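Local coordinates for carboxypeptidase Y inhibitor (PDB 1WPX), which inhibits carboxypeptidase Y specifically and potently as a member of the phosphatidylethanolamine-binding protein family, at residues B[47-58]-B[212-220]; B[180-191]-B[200-208]. One frame throughout, in Å; residues are numbered along the deposited sequence.

Contact 1. Residues B[47-58]-B[212-220]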
loop_
_atom_site.group_PDB
_atom_site.type_symbol
_atom_site.label_atom_id
_atom_site.label_comp_id
_atom_site.label_asym_id
_atom_site.label_seq_id
_atom_site.Cartn_x
_atom_site.Cartn_y
_atom_site.Cartn_z
ATOM N N VAL B 47 -9.034 -0.397 -12.576
ATOM C CA VAL B 47 -9.742 -1.410 -11.817
ATOM C C VAL B 47 -8.571 -2.123 -11.150
ATOM O O VAL B 47 -7.724 -2.705 -11.826
ATOM C CB VAL B 47 -10.605 -2.337 -12.740
ATOM C CG1 VAL B 47 -10.506 -1.859 -14.169
ATOM C CG2 VAL B 47 -10.202 -3.802 -12.594
ATOM N N ALA B 48 -8.507 -2.032 -9.825
ATOM C CA ALA B 48 -7.404 -2.606 -9.076
ATOM C C ALA B 48 -7.752 -3.661 -8.032
ATOM O O ALA B 48 -7.496 -3.471 -6.838
ATOM C CB ALA B 48 -6.610 -1.481 -8.422
ATOM N N MET B 49 -8.310 -4.779 -8.476
ATOM C CA MET B 49 -8.658 -5.860 -7.565
ATOM C C MET B 49 -9.497 -5.419 -6.369
ATOM O O MET B 49 -9.016 -5.421 -5.234
ATOM C CB MET B 49 -7.386 -6.550 -7.050
ATOM C CG MET B 49 -6.559 -7.251 -8.124
ATOM S SD MET B 49 -7.319 -8.754 -8.813
ATOM C CE MET B 49 -6.991 -9.891 -7.507
ATOM N N GLY B 50 -10.741 -5.020 -6.618
ATOM C CA GLY B 50 -11.609 -4.644 -5.515
ATOM C C GLY B 50 -11.845 -3.188 -5.157
ATOM O O GLY B 50 -12.613 -2.913 -4.241
ATOM N N ASN B 51 -11.202 -2.251 -5.840
ATOM C CA ASN B 51 -11.435 -0.855 -5.518
ATOM C C ASN B 51 -12.838 -0.459 -5.986
ATOM O O ASN B 51 -13.490 -1.194 -6.728
ATOM C CB ASN B 51 -10.375 0.026 -6.176
ATOM C CG ASN B 51 -10.391 -0.068 -7.681
ATOM O OD1 ASN B 51 -10.475 -1.159 -8.250
ATOM N ND2 ASN B 51 -10.293 1.079 -8.341
ATOM N N THR B 52 -13.316 0.691 -5.527
ATOM C CA THR B 52 -14.639 1.165 -5.902
ATOM C C THR B 52 -14.487 2.255 -6.952
ATOM O O THR B 52 -13.594 3.087 -6.867
ATOM C CB THR B 52 -15.408 1.728 -4.671
ATOM O OG1 THR B 52 -15.713 0.658 -3.766
ATOM C CG2 THR B 52 -16.700 2.379 -5.096
ATOM N N LEU B 53 -15.353 2.233 -7.956
ATOM C CA LEU B 53 -15.303 3.229 -9.008
ATOM C C LEU B 53 -16.666 3.861 -9.191
ATOM O O LEU B 53 -17.693 3.177 -9.136
ATOM C CB LEU B 53 -14.870 2.602 -10.335
ATOM C CG LEU B 53 -13.396 2.274 -10.538
ATOM C CD1 LEU B 53 -13.207 1.587 -11.879
ATOM C CD2 LEU B 53 -12.584 3.554 -10.482
ATOM N N PRO B 54 -16.701 5.187 -9.388
ATOM C CA PRO B 54 -17.994 5.836 -9.584
ATOM C C PRO B 54 -18.547 5.389 -10.934
ATOM O O PRO B 54 -17.857 5.439 -11.954
ATOM C CB PRO B 54 -17.644 7.320 -9.539
ATOM C CG PRO B 54 -16.249 7.352 -10.059
ATOM C CD PRO B 54 -15.612 6.180 -9.365
ATOM N N THR B 55 -19.790 4.928 -10.917
ATOM C CA THR B 55 -20.473 4.449 -12.108
ATOM C C THR B 55 -20.196 5.206 -13.405
ATOM O O THR B 55 -19.907 4.592 -14.428
ATOM C CB THR B 55 -21.987 4.423 -11.857
ATOM O OG1 THR B 55 -22.301 3.307 -11.014
ATOM C CG2 THR B 55 -22.754 4.318 -13.165
ATOM N N GLU B 56 -20.285 6.531 -13.366
ATOM C CA GLU B 56 -20.070 7.345 -14.563
ATOM C C GLU B 56 -18.692 7.201 -15.187
ATOM O O GLU B 56 -18.512 7.489 -16.369
ATOM C CB GLU B 56 -20.342 8.827 -14.273
ATOM C CG GLU B 56 -19.528 9.408 -13.132
ATOM C CD GLU B 56 -20.087 9.053 -11.758
ATOM O OE1 GLU B 56 -19.446 9.442 -10.755
ATOM O OE2 GLU B 56 -21.161 8.401 -11.675
ATOM N N LYS B 57 -17.713 6.767 -14.402
ATOM C CA LYS B 57 -16.371 6.591 -14.934
ATOM C C LYS B 57 -16.254 5.294 -15.730
ATOM O O LYS B 57 -15.429 5.191 -16.636
ATOM C CB LYS B 57 -15.340 6.628 -13.805
ATOM C CG LYS B 57 -14.961 8.044 -13.389
ATOM C CD LYS B 57 -13.973 8.043 -12.233
ATOM C CE LYS B 57 -13.474 9.448 -11.907
ATOM N NZ LYS B 57 -12.604 9.995 -12.990
ATOM N N ALA B 58 -17.094 4.314 -15.404
ATOM C CA ALA B 58 -17.091 3.027 -16.091
ATOM C C ALA B 58 -18.140 3.033 -17.203
ATOM O O ALA B 58 -18.704 1.997 -17.558
ATOM C CB ALA B 58 -17.384 1.914 -15.101
ATOM N N SER B 212 -7.960 -12.644 -14.233
ATOM C CA SER B 212 -9.148 -11.929 -13.775
ATOM C C SER B 212 -8.852 -10.732 -12.863
ATOM O O SER B 212 -7.929 -10.762 -12.058
ATOM C CB SER B 212 -10.078 -12.891 -13.039
ATOM O OG SER B 212 -11.217 -12.205 -12.549
ATOM N N ASN B 213 -9.644 -9.680 -13.011
ATOM C CA ASN B 213 -9.527 -8.478 -12.195
ATOM C C ASN B 213 -10.970 -8.047 -11.938
ATOM O O ASN B 213 -11.883 -8.530 -12.602
ATOM C CB ASN B 213 -8.790 -7.375 -12.950
ATOM C CG ASN B 213 -8.206 -6.313 -12.023
ATOM O OD1 ASN B 213 -8.601 -6.195 -10.868
ATOM N ND2 ASN B 213 -7.270 -5.533 -12.536
ATOM N N PHE B 214 -11.195 -7.151 -10.987
ATOM C CA PHE B 214 -12.561 -6.723 -10.719
ATOM C C PHE B 214 -12.627 -5.451 -9.883
ATOM O O PHE B 214 -11.642 -5.031 -9.277
ATOM C CB PHE B 214 -13.329 -7.842 -10.008
ATOM C CG PHE B 214 -12.962 -7.997 -8.565
ATOM C CD1 PHE B 214 -13.868 -7.660 -7.567
ATOM C CD2 PHE B 214 -11.696 -8.431 -8.199
ATOM C CE1 PHE B 214 -13.516 -7.751 -6.225
ATOM C CE2 PHE B 214 -11.333 -8.527 -6.863
ATOM C CZ PHE B 214 -12.246 -8.184 -5.873
ATOM N N PHE B 215 -13.804 -4.841 -9.857
ATOM C CA PHE B 215 -14.006 -3.625 -9.095
ATOM C C PHE B 215 -15.439 -3.590 -8.581
ATOM O O PHE B 215 -16.259 -4.443 -8.944
ATOM C CB PHE B 215 -13.702 -2.392 -9.963
ATOM C CG PHE B 215 -14.735 -2.100 -11.027
ATOM C CD1 PHE B 215 -15.794 -1.232 -10.770
ATOM C CD2 PHE B 215 -14.618 -2.646 -12.303
ATOM C CE1 PHE B 215 -16.718 -0.904 -11.774
ATOM C CE2 PHE B 215 -15.538 -2.327 -13.319
ATOM C CZ PHE B 215 -16.587 -1.453 -13.053
ATOM N N TYR B 216 -15.723 -2.627 -7.710
ATOM C CA TYR B 216 -17.057 -2.468 -7.151
ATOM C C TYR B 216 -17.636 -1.140 -7.608
ATOM O O TYR B 216 -16.912 -0.167 -7.831
ATOM C CB TYR B 216 -17.035 -2.483 -5.616
ATOM C CG TYR B 216 -16.838 -3.833 -4.957
ATOM C CD1 TYR B 216 -15.565 -4.287 -4.613
ATOM C CD2 TYR B 216 -17.933 -4.633 -4.627
ATOM C CE1 TYR B 216 -15.385 -5.503 -3.951
ATOM C CE2 TYR B 216 -17.768 -5.853 -3.966
ATOM C CZ TYR B 216 -16.491 -6.283 -3.629
ATOM O OH TYR B 216 -16.315 -7.486 -2.979
ATOM N N ALA B 217 -18.952 -1.114 -7.746
ATOM C CA ALA B 217 -19.666 0.087 -8.138
ATOM C C ALA B 217 -20.993 0.031 -7.395
ATOM O O ALA B 217 -21.524 -1.054 -7.128
ATOM C CB ALA B 217 -19.893 0.111 -9.634
ATOM N N GLU B 218 -21.521 1.198 -7.058
ATOM C CA GLU B 218 -22.771 1.268 -6.320
ATOM C C GLU B 218 -23.557 2.522 -6.672
ATOM O O GLU B 218 -22.985 3.541 -7.056
ATOM C CB GLU B 218 -22.471 1.261 -4.819
ATOM C CG GLU B 218 -23.623 0.856 -3.939
ATOM C CD GLU B 218 -23.304 1.016 -2.469
ATOM O OE1 GLU B 218 -24.076 0.507 -1.629
ATOM O OE2 GLU B 218 -22.282 1.663 -2.152
ATOM N N THR B 219 -24.876 2.430 -6.560
ATOM C CA THR B 219 -25.754 3.564 -6.822
ATOM C C THR B 219 -26.518 3.819 -5.529
ATOM O O THR B 219 -27.307 2.981 -5.086
ATOM C CB THR B 219 -26.753 3.267 -7.958
ATOM O OG1 THR B 219 -26.055 3.213 -9.209
ATOM C CG2 THR B 219 -27.818 4.352 -8.024
ATOM N N LYS B 220 -26.260 4.965 -4.909
ATOM C CA LYS B 220 -26.922 5.310 -3.660
ATOM C C LYS B 220 -28.090 6.258 -3.890
ATOM O O LYS B 220 -29.188 5.947 -3.383
ATOM C CB LYS B 220 -25.922 5.933 -2.683
ATOM C CG LYS B 220 -24.837 4.966 -2.223
ATOM C CD LYS B 220 -23.970 5.557 -1.119
ATOM C CE LYS B 220 -23.003 4.516 -0.576
ATOM N NZ LYS B 220 -23.716 3.300 -0.074
ATOM O OXT LYS B 220 -27.897 7.291 -4.569
#
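Phe214 and Phe215 both carry CG between their own backbone N and carbonyl carbon (chi1 75° and 72°), the same rotation for both, but because neighbouring strand residues face opposite ways the rings meet different parts of residues 47-58. The Phe214 ring comes back to Gly50, whose CA stands over its face, 4.0 Å from the ring centroid. Phe215 receives Leu53 instead: CD1 of the leucine lies over one face of the phenylalanine ring, while Val47 CB and Ala58 CB approach the same ring obliquely.

Asn213 turns its amide toward the loop, with CG anti to the backbone N (chi1 -159°). Its OD1 accepts from Met49 N at 2.8 Å, in the carbonyl plane, and also takes the N-H of Phe214, so two bonds grip this buried oxygen. Its ND2 makes a weak bond to Val47 O and a further one to Leu37 O.

Here the loop that follows strand 45-47 runs beside strand 208-217 of the antiparallel sheet of the PEBP fold, joined to it by a single beta bridge between Thr52 and Tyr216. Tyr216 N donates to Asn51 O at 2.8 Å, and Leu53 N returns a bond to Tyr216 O at 2.9 Å. Nearer Met49, Gly50 N donates to Phe214 O at 2.8 Å. Strand 162-170 pairs with the other edge of the strand, and the chain of another protein packs on Ala48, Met49, Asn51 and Thr52. Within the loop, Ala48 N donates to Asn51 OD1, a bond that links Ala48 to Asn51.

Contact 2. Residues B[180-191]-B[200-208]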
loop_
_atom_site.group_PDB
_atom_site.type_symbol
_atom_site.label_atom_id
_atom_site.label_comp_id
_atom_site.label_asym_id
_atom_site.label_seq_id
_atom_site.Cartn_x
_atom_site.Cartn_y
_atom_site.Cartn_z
ATOM N N PHE B 180 -18.958 -20.688 -30.757
ATOM C CA PHE B 180 -19.331 -20.702 -29.351
ATOM C C PHE B 180 -20.843 -20.627 -29.216
ATOM O O PHE B 180 -21.513 -20.023 -30.050
ATOM C CB PHE B 180 -18.688 -19.526 -28.610
ATOM C CG PHE B 180 -17.189 -19.564 -28.602
ATOM C CD1 PHE B 180 -16.512 -20.776 -28.693
ATOM C CD2 PHE B 180 -16.450 -18.391 -28.482
ATOM C CE1 PHE B 180 -15.123 -20.823 -28.664
ATOM C CE2 PHE B 180 -15.055 -18.427 -28.450
ATOM C CZ PHE B 180 -14.391 -19.648 -28.542
ATOM N N SER B 181 -21.375 -21.254 -28.174
ATOM C CA SER B 181 -22.812 -21.245 -27.926
ATOM C C SER B 181 -23.332 -19.810 -27.898
ATOM O O SER B 181 -22.657 -18.898 -27.428
ATOM C CB SER B 181 -23.115 -21.940 -26.601
ATOM O OG SER B 181 -22.281 -21.442 -25.568
ATOM N N LYS B 182 -24.539 -19.612 -28.404
ATOM C CA LYS B 182 -25.126 -18.281 -28.448
ATOM C C LYS B 182 -25.472 -17.748 -27.055
ATOM O O LYS B 182 -25.565 -18.508 -26.089
ATOM C CB LYS B 182 -26.382 -18.310 -29.326
ATOM C CG LYS B 182 -26.917 -16.947 -29.725
ATOM C CD LYS B 182 -28.107 -17.096 -30.674
ATOM C CE LYS B 182 -28.634 -15.742 -31.135
ATOM N NZ LYS B 182 -29.059 -14.885 -29.987
ATOM N N ILE B 183 -25.642 -16.434 -26.961
ATOM C CA ILE B 183 -26.004 -15.794 -25.703
ATOM C C ILE B 183 -27.322 -15.053 -25.917
ATOM O O ILE B 183 -27.331 -13.907 -26.368
ATOM C CB ILE B 183 -24.920 -14.791 -25.245
ATOM C CG1 ILE B 183 -23.614 -15.533 -24.951
ATOM C CG2 ILE B 183 -25.380 -14.052 -23.997
ATOM C CD1 ILE B 183 -22.436 -14.615 -24.667
ATOM N N LYS B 184 -28.427 -15.735 -25.607
ATOM C CA LYS B 184 -29.779 -15.195 -25.751
ATOM C C LYS B 184 -29.776 -13.700 -25.459
ATOM O O LYS B 184 -30.041 -12.882 -26.338
ATOM C CB LYS B 184 -30.723 -15.920 -24.788
ATOM C CG LYS B 184 -32.188 -15.488 -24.850
ATOM C CD LYS B 184 -33.041 -16.330 -23.893
ATOM C CE LYS B 184 -34.537 -16.092 -24.078
ATOM N NZ LYS B 184 -35.357 -17.051 -23.265
ATOM N N ASP B 185 -29.483 -13.356 -24.210
ATOM C CA ASP B 185 -29.397 -11.964 -23.800
ATOM C C ASP B 185 -28.656 -11.850 -22.471
ATOM O O ASP B 185 -28.129 -12.840 -21.962
ATOM C CB ASP B 185 -30.789 -11.313 -23.743
ATOM C CG ASP B 185 -31.701 -11.955 -22.730
ATOM O OD1 ASP B 185 -31.681 -13.200 -22.607
ATOM O OD2 ASP B 185 -32.454 -11.208 -22.070
ATOM N N ARG B 186 -28.621 -10.645 -21.913
ATOM C CA ARG B 186 -27.883 -10.368 -20.685
ATOM C C ARG B 186 -28.305 -11.029 -19.375
ATOM O O ARG B 186 -27.530 -11.788 -18.790
ATOM C CB ARG B 186 -27.771 -8.854 -20.540
ATOM C CG ARG B 186 -27.147 -8.290 -21.801
ATOM C CD ARG B 186 -26.811 -6.828 -21.753
ATOM N NE ARG B 186 -25.719 -6.559 -22.682
ATOM C CZ ARG B 186 -25.542 -5.409 -23.313
ATOM N NH1 ARG B 186 -24.517 -5.257 -24.137
ATOM N NH2 ARG B 186 -26.400 -4.414 -23.128
ATOM N N PRO B 187 -29.521 -10.753 -18.884
ATOM C CA PRO B 187 -29.880 -11.416 -17.626
ATOM C C PRO B 187 -29.675 -12.932 -17.688
ATOM O O PRO B 187 -30.190 -13.604 -18.581
ATOM C CB PRO B 187 -31.341 -11.011 -17.424
ATOM C CG PRO B 187 -31.811 -10.646 -18.813
ATOM C CD PRO B 187 -30.632 -9.930 -19.386
ATOM N N ASN B 188 -28.906 -13.449 -16.733
ATOM C CA ASN B 188 -28.583 -14.873 -16.633
ATOM C C ASN B 188 -27.840 -15.365 -17.869
ATOM O O ASN B 188 -27.720 -16.572 -18.090
ATOM C CB ASN B 188 -29.848 -15.720 -16.447
ATOM C CG ASN B 188 -30.772 -15.167 -15.388
ATOM O OD1 ASN B 188 -31.611 -14.312 -15.668
ATOM N ND2 ASN B 188 -30.618 -15.643 -14.158
ATOM N N TRP B 189 -27.329 -14.433 -18.668
ATOM C CA TRP B 189 -26.621 -14.791 -19.890
ATOM C C TRP B 189 -27.582 -15.578 -20.773
ATOM O O TRP B 189 -27.173 -16.433 -21.563
ATOM C CB TRP B 189 -25.370 -15.630 -19.577
ATOM C CG TRP B 189 -24.185 -14.807 -19.149
ATOM C CD1 TRP B 189 -24.140 -13.902 -18.125
ATOM C CD2 TRP B 189 -22.885 -14.785 -19.757
ATOM N NE1 TRP B 189 -22.899 -13.315 -18.062
ATOM C CE2 TRP B 189 -22.110 -13.837 -19.051
ATOM C CE3 TRP B 189 -22.302 -15.473 -20.832
ATOM C CZ2 TRP B 189 -20.781 -13.558 -19.384
ATOM C CZ3 TRP B 189 -20.978 -15.195 -21.163
ATOM C CH2 TRP B 189 -20.236 -14.244 -20.440
ATOM N N GLY B 190 -28.870 -15.276 -20.616
ATOM C CA GLY B 190 -29.898 -15.936 -21.398
ATOM C C GLY B 190 -30.102 -17.405 -21.087
ATOM O O GLY B 190 -30.613 -18.145 -21.923
ATOM N N TYR B 191 -29.715 -17.836 -19.892
ATOM C CA TYR B 191 -29.875 -19.234 -19.504
ATOM C C TYR B 191 -31.162 -19.476 -18.728
ATOM O O TYR B 191 -31.503 -20.619 -18.432
ATOM C CB TYR B 191 -28.680 -19.691 -18.662
ATOM C CG TYR B 191 -27.447 -20.011 -19.473
ATOM C CD1 TYR B 191 -27.311 -21.239 -20.110
ATOM C CD2 TYR B 191 -26.429 -19.073 -19.628
ATOM C CE1 TYR B 191 -26.191 -21.529 -20.881
ATOM C CE2 TYR B 191 -25.304 -19.353 -20.400
ATOM C CZ TYR B 191 -25.192 -20.581 -21.025
ATOM O OH TYR B 191 -24.091 -20.855 -21.803
ATOM N N LYS B 200 -20.900 -21.407 -16.716
ATOM C CA LYS B 200 -21.643 -22.306 -17.594
ATOM C C LYS B 200 -21.162 -22.187 -19.043
ATOM O O LYS B 200 -20.763 -23.177 -19.666
ATOM C CB LYS B 200 -23.133 -21.962 -17.527
ATOM C CG LYS B 200 -24.036 -22.828 -18.387
ATOM C CD LYS B 200 -24.052 -24.254 -17.868
ATOM C CE LYS B 200 -25.140 -25.086 -18.527
ATOM N NZ LYS B 200 -25.179 -26.453 -17.927
ATOM N N TRP B 201 -21.203 -20.962 -19.560
ATOM C CA TRP B 201 -20.804 -20.665 -20.933
ATOM C C TRP B 201 -19.351 -21.011 -21.258
ATOM O O TRP B 201 -19.063 -21.518 -22.342
ATOM C CB TRP B 201 -21.045 -19.183 -21.229
ATOM C CG TRP B 201 -20.870 -18.815 -22.663
ATOM C CD1 TRP B 201 -21.718 -19.102 -23.692
ATOM C CD2 TRP B 201 -19.783 -18.072 -23.232
ATOM N NE1 TRP B 201 -21.230 -18.578 -24.869
ATOM C CE2 TRP B 201 -20.044 -17.943 -24.615
ATOM C CE3 TRP B 201 -18.615 -17.502 -22.710
ATOM C CZ2 TRP B 201 -19.179 -17.268 -25.480
ATOM C CZ3 TRP B 201 -17.756 -16.831 -23.571
ATOM C CH2 TRP B 201 -18.045 -16.720 -24.940
ATOM N N ALA B 202 -18.439 -20.731 -20.332
ATOM C CA ALA B 202 -17.025 -21.011 -20.560
ATOM C C ALA B 202 -16.746 -22.504 -20.659
ATOM O O ALA B 202 -15.890 -22.935 -21.433
ATOM C CB ALA B 202 -16.182 -20.398 -19.449
ATOM N N LYS B 203 -17.470 -23.293 -19.872
ATOM C CA LYS B 203 -17.288 -24.737 -19.876
ATOM C C LYS B 203 -17.811 -25.404 -21.137
ATOM O O LYS B 203 -17.117 -26.222 -21.739
ATOM C CB LYS B 203 -17.958 -25.364 -18.652
ATOM C CG LYS B 203 -17.060 -25.427 -17.434
ATOM C CD LYS B 203 -15.842 -26.317 -17.704
ATOM C CE LYS B 203 -14.868 -26.335 -16.518
ATOM N NZ LYS B 203 -13.680 -27.213 -16.757
ATOM N N GLU B 204 -19.029 -25.063 -21.543
ATOM C CA GLU B 204 -19.589 -25.676 -22.738
ATOM C C GLU B 204 -18.852 -25.260 -24.004
ATOM O O GLU B 204 -19.139 -25.759 -25.084
ATOM C CB GLU B 204 -21.093 -25.372 -22.862
ATOM C CG GLU B 204 -21.489 -23.904 -22.872
ATOM C CD GLU B 204 -23.008 -23.714 -22.920
ATOM O OE1 GLU B 204 -23.716 -24.316 -22.082
ATOM O OE2 GLU B 204 -23.494 -22.963 -23.790
ATOM N N ASN B 205 -17.889 -24.356 -23.870
ATOM C CA ASN B 205 -17.131 -23.905 -25.025
ATOM C C ASN B 205 -15.641 -24.187 -24.886
ATOM O O ASN B 205 -14.828 -23.682 -25.653
ATOM C CB ASN B 205 -17.374 -22.416 -25.260
ATOM C CG ASN B 205 -18.745 -22.138 -25.845
ATOM O OD1 ASN B 205 -19.044 -22.554 -26.964
ATOM N ND2 ASN B 205 -19.587 -21.433 -25.092
ATOM N N ASN B 206 -15.288 -24.991 -23.895
ATOM C CA ASN B 206 -13.902 -25.366 -23.670
ATOM C C ASN B 206 -12.920 -24.211 -23.581
ATOM O O ASN B 206 -11.820 -24.301 -24.120
ATOM C CB ASN B 206 -13.454 -26.313 -24.776
ATOM C CG ASN B 206 -14.329 -27.544 -24.872
ATOM O OD1 ASN B 206 -14.578 -28.057 -25.963
ATOM N ND2 ASN B 206 -14.796 -28.033 -23.723
ATOM N N LEU B 207 -13.300 -23.131 -22.904
ATOM C CA LEU B 207 -12.398 -21.989 -22.763
ATOM C C LEU B 207 -11.523 -22.175 -21.528
ATOM O O LEU B 207 -11.958 -22.738 -20.532
ATOM C CB LEU B 207 -13.188 -20.685 -22.651
ATOM C CG LEU B 207 -14.190 -20.391 -23.772
ATOM C CD1 LEU B 207 -14.590 -18.931 -23.703
ATOM C CD2 LEU B 207 -13.579 -20.702 -25.127
ATOM N N GLN B 208 -10.284 -21.708 -21.602
ATOM C CA GLN B 208 -9.354 -21.842 -20.489
ATOM C C GLN B 208 -9.140 -20.495 -19.799
ATOM O O GLN B 208 -8.576 -19.579 -20.392
ATOM C CB GLN B 208 -8.013 -22.367 -21.003
ATOM C CG GLN B 208 -7.109 -22.965 -19.931
ATOM C CD GLN B 208 -5.677 -23.150 -20.412
ATOM O OE1 GLN B 208 -5.435 -23.617 -21.526
ATOM N NE2 GLN B 208 -4.720 -22.788 -19.567
#
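Trp201 meets Tyr191 and Trp189 as soon as its side chain leaves helix 198-203, with CB 3.5 Å from Tyr191 OH and also close to Trp189 CE3. It is the centre of an aromatic cluster with Phe180 and Trp189, formed where the loop before this helix folds back on it in the PEBP fold. CG lies anti to the backbone N (chi1 -171°), which directs the indole toward residues 180-191. CD1 comes next to Ser181 OG and Tyr191 OH. NE1 then gives its hydrogen to Ser181 O at 2.9 Å, a bond almost straight at 175° and lying in the indole plane, which helps hold the indole in its rotation. CE2 sits near Ile183 CD1, which rests over one face; Trp189 CZ3 lies on that same face, 3.6 Å from Trp201 CE3. At the far rim, CZ2 touches Phe180 CB, the Phe180 ring standing nearly perpendicular to the indole.

Over the opposite face, toward the rim, stands Asn205 ND2. This side chain grips Ser181 twice, OD1 accepting from the serine N while ND2 donates to OG at 2.7 Å; ND2 also donates to Trp201 O. The helix ends just here in a Schellman motif, with Asn206 at the C-prime position. Lys200 CG lies over the face of the Tyr191 ring, and Trp189 NE1 is hydrogen-bonded to Thr95 OG1 of strand 90-96. Ser181 OG in turn donates to Glu204 OE2 at 2.6 Å, using that oxygen's anti lone pair, and Tyr191 OH adds a weak bond to the same Glu204 OE2 at 3.0 Å.

The two contacts lie on opposite sides of the centre of the chain, their centres about 24 Å apart, and show how one antiparallel sheet is built upon in two separate places. Along the sequence, residues 47-58 come first, then both segments of contact 2, and finally residues 212-220, so the longer-range closure encloses the local one. Helix 198-203 is followed, after residues 204-207, by strand 208-217, making the end of contact 2 continuous with the strand used by contact 1; beyond this junction the contacts do not touch. Another protein chain reaches contact 1, placing the loop at 47-58 at an intermolecular interface, whereas no other protein chain of the assembly touches the segments of contact 2.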